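Ribonucleoside-diphosphate reductase small chain 2 (Saccharomyces cerevisiae, PDB 1JK0) serves as a small chain of ribonucleotide reductase, which makes deoxyribonucleotides for DNA synthesis, and is required for folding of the other small chain and assembly with the large subunits. Local coordinates at residues B[84-89]-B[132-137]; B[165-170]-B[240-245]. All blocks are in the same frame, centred on the assembly; numbering follows the deposited sequence.

Interaction 1: B[84-89]-B[132-137]; sequences NLLALS and SMMVDA
Leu86 of helix 78-89 meets Met134 and Val135 of helix 111-138, and the whole contact is apolar. Both helices belong to the mainly helical, ferritin-like fold of the ribonucleotide reductase small chain. The backbones come nearest at Leu86 and Val135, where CA lies 6.8 Å from CA.

Leu86 supplies half of the buried surface. Its CG lies anti to the carbonyl carbon (chi1 -55°), and the branch extends toward helix 111-138. Leu86 CD1 packs 3.5 Å from Val135 CG2 and also touches Met134 CB at 3.6 Å. The methyl therefore rests on two successive residues of the facing helix. Leu86 CB is close to Val135 CG2 as well, at 3.5 Å. One valine methyl thus spans the root and one branch of the leucine. The leucine and valine side chains lie alongside one another, running in opposite senses.

Val135 brings only one branch to the contact. CG2 is anti to its carbonyl carbon and points at Leu86; CG1 makes no contact with the leucine. Met134 behaves differently. It crosses Leu86 at about a right angle and touches it through CB. Beyond CB the chain runs away from Leu86, and chi3 (117°) bends only its final methyl.

Hydrogen bonds run within each helix rather than between them. Ser89 OG donates to Leu85 O at 2.8 Å, nearly in line with the carbonyl bond (167°). On helix 111-138, Ser132 OG bonds to Ser128 O and makes a weak bond to the backbone of the other protein chain.

The side chain of Leu86 also lies about 4 Å from that of Tyr131, predicted to be an active-site residue. With no hydrogen bond or salt bridge across it, the contact depends on the fit of aliphatic groups beside that tyrosine.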
loop_
_atom_site.group_PDB
_atom_site.type_symbol
_atom_site.label_atom_id
_atom_site.label_comp_id
_atom_site.label_asym_id
_atom_site.label_seq_id
_atom_site.Cartn_x
_atom_site.Cartn_y
_atom_site.Cartn_z
ATOM N N ASN B 84 25.323 -6.374 -17.112
ATOM C CA ASN B 84 24.015 -6.409 -17.767
ATOM C C ASN B 84 22.974 -7.069 -16.857
ATOM O O ASN B 84 21.853 -6.574 -16.714
ATOM C CB ASN B 84 24.113 -7.167 -19.100
ATOM C CG ASN B 84 25.095 -6.522 -20.073
ATOM O OD1 ASN B 84 24.890 -5.391 -20.534
ATOM N ND2 ASN B 84 26.169 -7.241 -20.390
ATOM N N LEU B 85 23.364 -8.188 -16.243
ATOM C CA LEU B 85 22.514 -8.951 -15.321
ATOM C C LEU B 85 21.814 -8.006 -14.350
ATOM O O LEU B 85 20.607 -8.104 -14.132
ATOM C CB LEU B 85 23.373 -9.945 -14.536
ATOM C CG LEU B 85 22.709 -11.003 -13.653
ATOM C CD1 LEU B 85 21.934 -10.350 -12.520
ATOM C CD2 LEU B 85 21.801 -11.859 -14.511
ATOM N N LEU B 86 22.585 -7.102 -13.761
ATOM C CA LEU B 86 22.033 -6.133 -12.837
ATOM C C LEU B 86 21.286 -5.096 -13.650
ATOM O O LEU B 86 20.120 -4.823 -13.396
ATOM C CB LEU B 86 23.143 -5.450 -12.028
ATOM C CG LEU B 86 24.103 -6.348 -11.240
ATOM C CD1 LEU B 86 25.014 -5.489 -10.369
ATOM C CD2 LEU B 86 23.314 -7.327 -10.392
ATOM N N ALA B 87 21.972 -4.537 -14.642
ATOM C CA ALA B 87 21.408 -3.504 -15.510
ATOM C C ALA B 87 20.039 -3.867 -16.075
ATOM O O ALA B 87 19.209 -2.990 -16.314
ATOM C CB ALA B 87 22.371 -3.192 -16.643
ATOM N N LEU B 88 19.798 -5.152 -16.303
ATOM C CA LEU B 88 18.501 -5.559 -16.816
ATOM C C LEU B 88 17.480 -5.370 -15.690
ATOM O O LEU B 88 16.639 -4.460 -15.727
ATOM C CB LEU B 88 18.544 -7.026 -17.258
ATOM C CG LEU B 88 19.383 -7.279 -18.515
ATOM C CD1 LEU B 88 19.445 -8.767 -18.810
ATOM C CD2 LEU B 88 18.775 -6.514 -19.694
ATOM N N SER B 89 17.598 -6.228 -14.679
ATOM C CA SER B 89 16.734 -6.235 -13.504
ATOM C C SER B 89 16.487 -4.847 -12.911
ATOM O O SER B 89 15.359 -4.492 -12.561
ATOM C CB SER B 89 17.366 -7.117 -12.436
ATOM O OG SER B 89 18.039 -8.217 -13.018
ATOM N N SER B 132 20.613 -2.236 -7.264
ATOM C CA SER B 132 21.332 -0.984 -7.446
ATOM C C SER B 132 22.596 -0.939 -6.592
ATOM O O SER B 132 23.669 -0.620 -7.096
ATOM C CB SER B 132 20.429 0.204 -7.113
ATOM O OG SER B 132 19.379 0.338 -8.060
ATOM N N MET B 133 22.475 -1.266 -5.308
ATOM C CA MET B 133 23.627 -1.259 -4.409
ATOM C C MET B 133 24.812 -2.013 -4.995
ATOM O O MET B 133 25.956 -1.598 -4.832
ATOM C CB MET B 133 23.275 -1.895 -3.069
ATOM C CG MET B 133 22.043 -1.333 -2.425
ATOM S SD MET B 133 22.108 -1.594 -0.672
ATOM C CE MET B 133 22.282 -3.359 -0.615
ATOM N N MET B 134 24.539 -3.130 -5.661
ATOM C CA MET B 134 25.597 -3.929 -6.259
ATOM C C MET B 134 26.224 -3.131 -7.398
ATOM O O MET B 134 27.447 -3.015 -7.503
ATOM C CB MET B 134 25.024 -5.255 -6.758
ATOM C CG MET B 134 24.167 -5.942 -5.709
ATOM S SD MET B 134 23.765 -7.656 -6.056
ATOM C CE MET B 134 24.579 -8.456 -4.665
ATOM N N VAL B 135 25.370 -2.568 -8.238
ATOM C CA VAL B 135 25.815 -1.747 -9.352
ATOM C C VAL B 135 26.708 -0.615 -8.809
ATOM O O VAL B 135 27.636 -0.170 -9.482
ATOM C CB VAL B 135 24.581 -1.156 -10.110
ATOM C CG1 VAL B 135 24.998 -0.014 -11.013
ATOM C CG2 VAL B 135 23.906 -2.251 -10.928
ATOM N N ASP B 136 26.439 -0.182 -7.577
ATOM C CA ASP B 136 27.191 0.902 -6.944
ATOM C C ASP B 136 28.502 0.444 -6.273
ATOM O O ASP B 136 29.571 1.004 -6.526
ATOM C CB ASP B 136 26.298 1.606 -5.910
ATOM C CG ASP B 136 26.744 3.031 -5.616
ATOM O OD1 ASP B 136 26.525 3.921 -6.469
ATOM O OD2 ASP B 136 27.317 3.260 -4.529
ATOM N N ALA B 137 28.423 -0.570 -5.420
ATOM C CA ALA B 137 29.605 -1.066 -4.721
ATOM C C ALA B 137 30.585 -1.754 -5.655
ATOM O O ALA B 137 31.779 -1.852 -5.364
ATOM C CB ALA B 137 29.186 -2.032 -3.616
#

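Interaction 2: B[165-170]-B[240-245]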
loop_
_atom_site.group_PDB
_atom_site.type_symbol
_atom_site.label_atom_id
_atom_site.label_comp_id
_atom_site.label_asym_id
_atom_site.label_seq_id
_atom_site.Cartn_x
_atom_site.Cartn_y
_atom_site.Cartn_z
ATOM N N GLU B 165 2.639 -8.147 -24.340
ATOM C CA GLU B 165 1.718 -7.419 -25.210
ATOM C C GLU B 165 0.743 -8.382 -25.879
ATOM O O GLU B 165 -0.291 -7.970 -26.405
ATOM C CB GLU B 165 2.493 -6.669 -26.291
ATOM C CG GLU B 165 1.608 -5.878 -27.234
ATOM C CD GLU B 165 0.884 -4.751 -26.526
ATOM O OE1 GLU B 165 -0.339 -4.597 -26.740
ATOM O OE2 GLU B 165 1.545 -4.014 -25.761
ATOM N N ARG B 166 1.077 -9.668 -25.838
ATOM C CA ARG B 166 0.264 -10.702 -26.467
ATOM C C ARG B 166 -0.849 -11.285 -25.591
ATOM O O ARG B 166 -2.028 -11.215 -25.946
ATOM C CB ARG B 166 1.186 -11.829 -26.961
ATOM C CG ARG B 166 0.570 -12.765 -27.994
ATOM C CD ARG B 166 1.501 -13.930 -28.361
ATOM N NE ARG B 166 2.762 -13.499 -28.964
ATOM C CZ ARG B 166 3.894 -13.291 -28.294
ATOM N NH1 ARG B 166 3.941 -13.473 -26.982
ATOM N NH2 ARG B 166 4.984 -12.900 -28.940
ATOM N N TRP B 167 -0.479 -11.853 -24.447
ATOM C CA TRP B 167 -1.464 -12.469 -23.568
ATOM C C TRP B 167 -2.019 -11.605 -22.431
ATOM O O TRP B 167 -3.180 -11.760 -22.056
ATOM C CB TRP B 167 -0.893 -13.757 -22.980
ATOM C CG TRP B 167 -0.212 -14.656 -23.979
ATOM C CD1 TRP B 167 1.112 -14.665 -24.296
ATOM C CD2 TRP B 167 -0.813 -15.714 -24.743
ATOM N NE1 TRP B 167 1.378 -15.670 -25.201
ATOM C CE2 TRP B 167 0.214 -16.328 -25.490
ATOM C CE3 TRP B 167 -2.120 -16.204 -24.863
ATOM C CZ2 TRP B 167 -0.021 -17.406 -26.342
ATOM C CZ3 TRP B 167 -2.353 -17.280 -25.714
ATOM C CH2 TRP B 167 -1.306 -17.867 -26.441
ATOM N N ILE B 168 -1.209 -10.700 -21.886
ATOM C CA ILE B 168 -1.653 -9.847 -20.779
ATOM C C ILE B 168 -2.293 -8.508 -21.164
ATOM O O ILE B 168 -3.416 -8.218 -20.759
ATOM C CB ILE B 168 -0.490 -9.516 -19.816
ATOM C CG1 ILE B 168 0.150 -10.795 -19.292
ATOM C CG2 ILE B 168 -1.000 -8.655 -18.668
ATOM C CD1 ILE B 168 1.340 -10.525 -18.405
ATOM N N SER B 169 -1.566 -7.687 -21.923
ATOM C CA SER B 169 -2.058 -6.361 -22.323
ATOM C C SER B 169 -3.189 -6.411 -23.344
ATOM O O SER B 169 -4.150 -5.645 -23.253
ATOM C CB SER B 169 -0.906 -5.514 -22.877
ATOM O OG SER B 169 0.114 -5.335 -21.908
ATOM N N ASN B 170 -3.062 -7.315 -24.314
ATOM C CA ASN B 170 -4.063 -7.492 -25.363
ATOM C C ASN B 170 -5.474 -7.588 -24.786
ATOM O O ASN B 170 -5.738 -8.386 -23.889
ATOM C CB ASN B 170 -3.725 -8.747 -26.192
ATOM C CG ASN B 170 -4.888 -9.220 -27.049
ATOM O OD1 ASN B 170 -5.634 -8.413 -27.599
ATOM N ND2 ASN B 170 -5.034 -10.535 -27.180
ATOM N N PRO B 240 -5.936 -26.668 -22.675
ATOM C CA PRO B 240 -4.589 -27.130 -22.320
ATOM C C PRO B 240 -3.488 -26.759 -23.322
ATOM O O PRO B 240 -2.319 -26.621 -22.944
ATOM C CB PRO B 240 -4.770 -28.642 -22.180
ATOM C CG PRO B 240 -6.166 -28.748 -21.644
ATOM C CD PRO B 240 -6.917 -27.759 -22.527
ATOM N N LYS B 241 -3.859 -26.597 -24.591
ATOM C CA LYS B 241 -2.882 -26.251 -25.626
ATOM C C LYS B 241 -2.415 -24.801 -25.527
ATOM O O LYS B 241 -1.220 -24.532 -25.649
ATOM C CB LYS B 241 -3.445 -26.537 -27.035
ATOM C CG LYS B 241 -3.002 -27.891 -27.634
ATOM C CD LYS B 241 -3.504 -28.108 -29.072
ATOM C CE LYS B 241 -5.016 -28.376 -29.151
ATOM N NZ LYS B 241 -5.416 -29.748 -28.696
ATOM N N ILE B 242 -3.347 -23.873 -25.302
ATOM C CA ILE B 242 -3.002 -22.457 -25.176
ATOM C C ILE B 242 -1.955 -22.275 -24.075
ATOM O O ILE B 242 -1.024 -21.480 -24.215
ATOM C CB ILE B 242 -4.229 -21.597 -24.828
ATOM C CG1 ILE B 242 -5.322 -21.793 -25.874
ATOM C CG2 ILE B 242 -3.829 -20.140 -24.774
ATOM C CD1 ILE B 242 -6.590 -21.020 -25.595
ATOM N N ILE B 243 -2.111 -23.011 -22.978
ATOM C CA ILE B 243 -1.162 -22.932 -21.882
ATOM C C ILE B 243 0.222 -23.235 -22.436
ATOM O O ILE B 243 1.113 -22.383 -22.433
ATOM C CB ILE B 243 -1.482 -23.958 -20.779
ATOM C CG1 ILE B 243 -2.851 -23.652 -20.175
ATOM C CG2 ILE B 243 -0.399 -23.920 -19.703
ATOM C CD1 ILE B 243 -3.270 -24.598 -19.088
ATOM N N GLU B 244 0.394 -24.461 -22.915
ATOM C CA GLU B 244 1.665 -24.864 -23.485
ATOM C C GLU B 244 2.084 -23.890 -24.594
ATOM O O GLU B 244 3.261 -23.804 -24.937
ATOM C CB GLU B 244 1.568 -26.285 -24.040
ATOM C CG GLU B 244 2.899 -26.858 -24.482
ATOM C CD GLU B 244 2.796 -28.307 -24.914
ATOM O OE1 GLU B 244 2.030 -28.600 -25.855
ATOM O OE2 GLU B 244 3.485 -29.155 -24.311
ATOM N N LYS B 245 1.120 -23.153 -25.148
ATOM C CA LYS B 245 1.416 -22.190 -26.206
ATOM C C LYS B 245 1.967 -20.886 -25.630
ATOM O O LYS B 245 2.731 -20.181 -26.292
ATOM C CB LYS B 245 0.165 -21.890 -27.050
ATOM C CG LYS B 245 -0.236 -22.999 -28.035
ATOM C CD LYS B 245 -1.418 -22.581 -28.940
ATOM C CE LYS B 245 -1.042 -21.437 -29.892
ATOM N NZ LYS B 245 -2.168 -20.968 -30.754
#
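The backbones stand well apart, with CA of Trp167 10.2 Å from CA of Ile242, so a single long side chain has to bridge the gap. This is plain structural packing within the helical, ferritin-like fold of the small chain. It joins residues 165-170, at the C-terminal part of helix 155-166, to the first residues of helix 240-258.

Trp167 does the bridging. Its CG is anti to the carbonyl carbon (chi1 -46°), and the six-membered part of the indole extends to helix 240-258. There CZ3 packs against Ile242 CG2 at 3.4 Å, and CH2 is 3.8 Å from the same methyl. The isoleucine offers its short branch, and the two side chains meet at an oblique angle. Lys245 adds a looser contact. Its backbone O lies 3.9 Å from Trp167 CZ2, and its CB is 4.3 Å from Trp167 CH2.

Other residues also pack round the indole. Arg166 CG lies over one face, 4.1 Å above the plane and set off toward one side of the ring. The ring of Phe163 meets it with the planes at about 60°, and Ala181 of helix 175-188 touches it too. Arg166 NH1 also forms a salt bridge with Glu249, a second tie to helix 240-258.

Replacing Trp167 with an alanine would probably open a gap beside Ile242 CG2 and leave Phe163 without its ring partner.

Segment 165-170 has a weak bond within it: Asn170 ND2 donates to Arg166 O at 3.3 Å, with an N-H...O angle of 139°.

Interactions 1 and 2 lie on opposite sides of the chain's centre, their own centres 31 Å apart. Their nearest atoms are about 16 Å apart, so they do not touch. Along the chain they come in series: 84-89 with 132-137 closes before 165-170 with 240-245 opens. Helix 155-166 of the second is the next helix in the chain after helix 111-138 of the first. All four segments belong to the same small-chain fold. Interaction 1 sits next to Tyr131, the predicted active-site residue, and near the other protein chain. Interaction 2 has no such residue beside it and touches no other chain of the assembly.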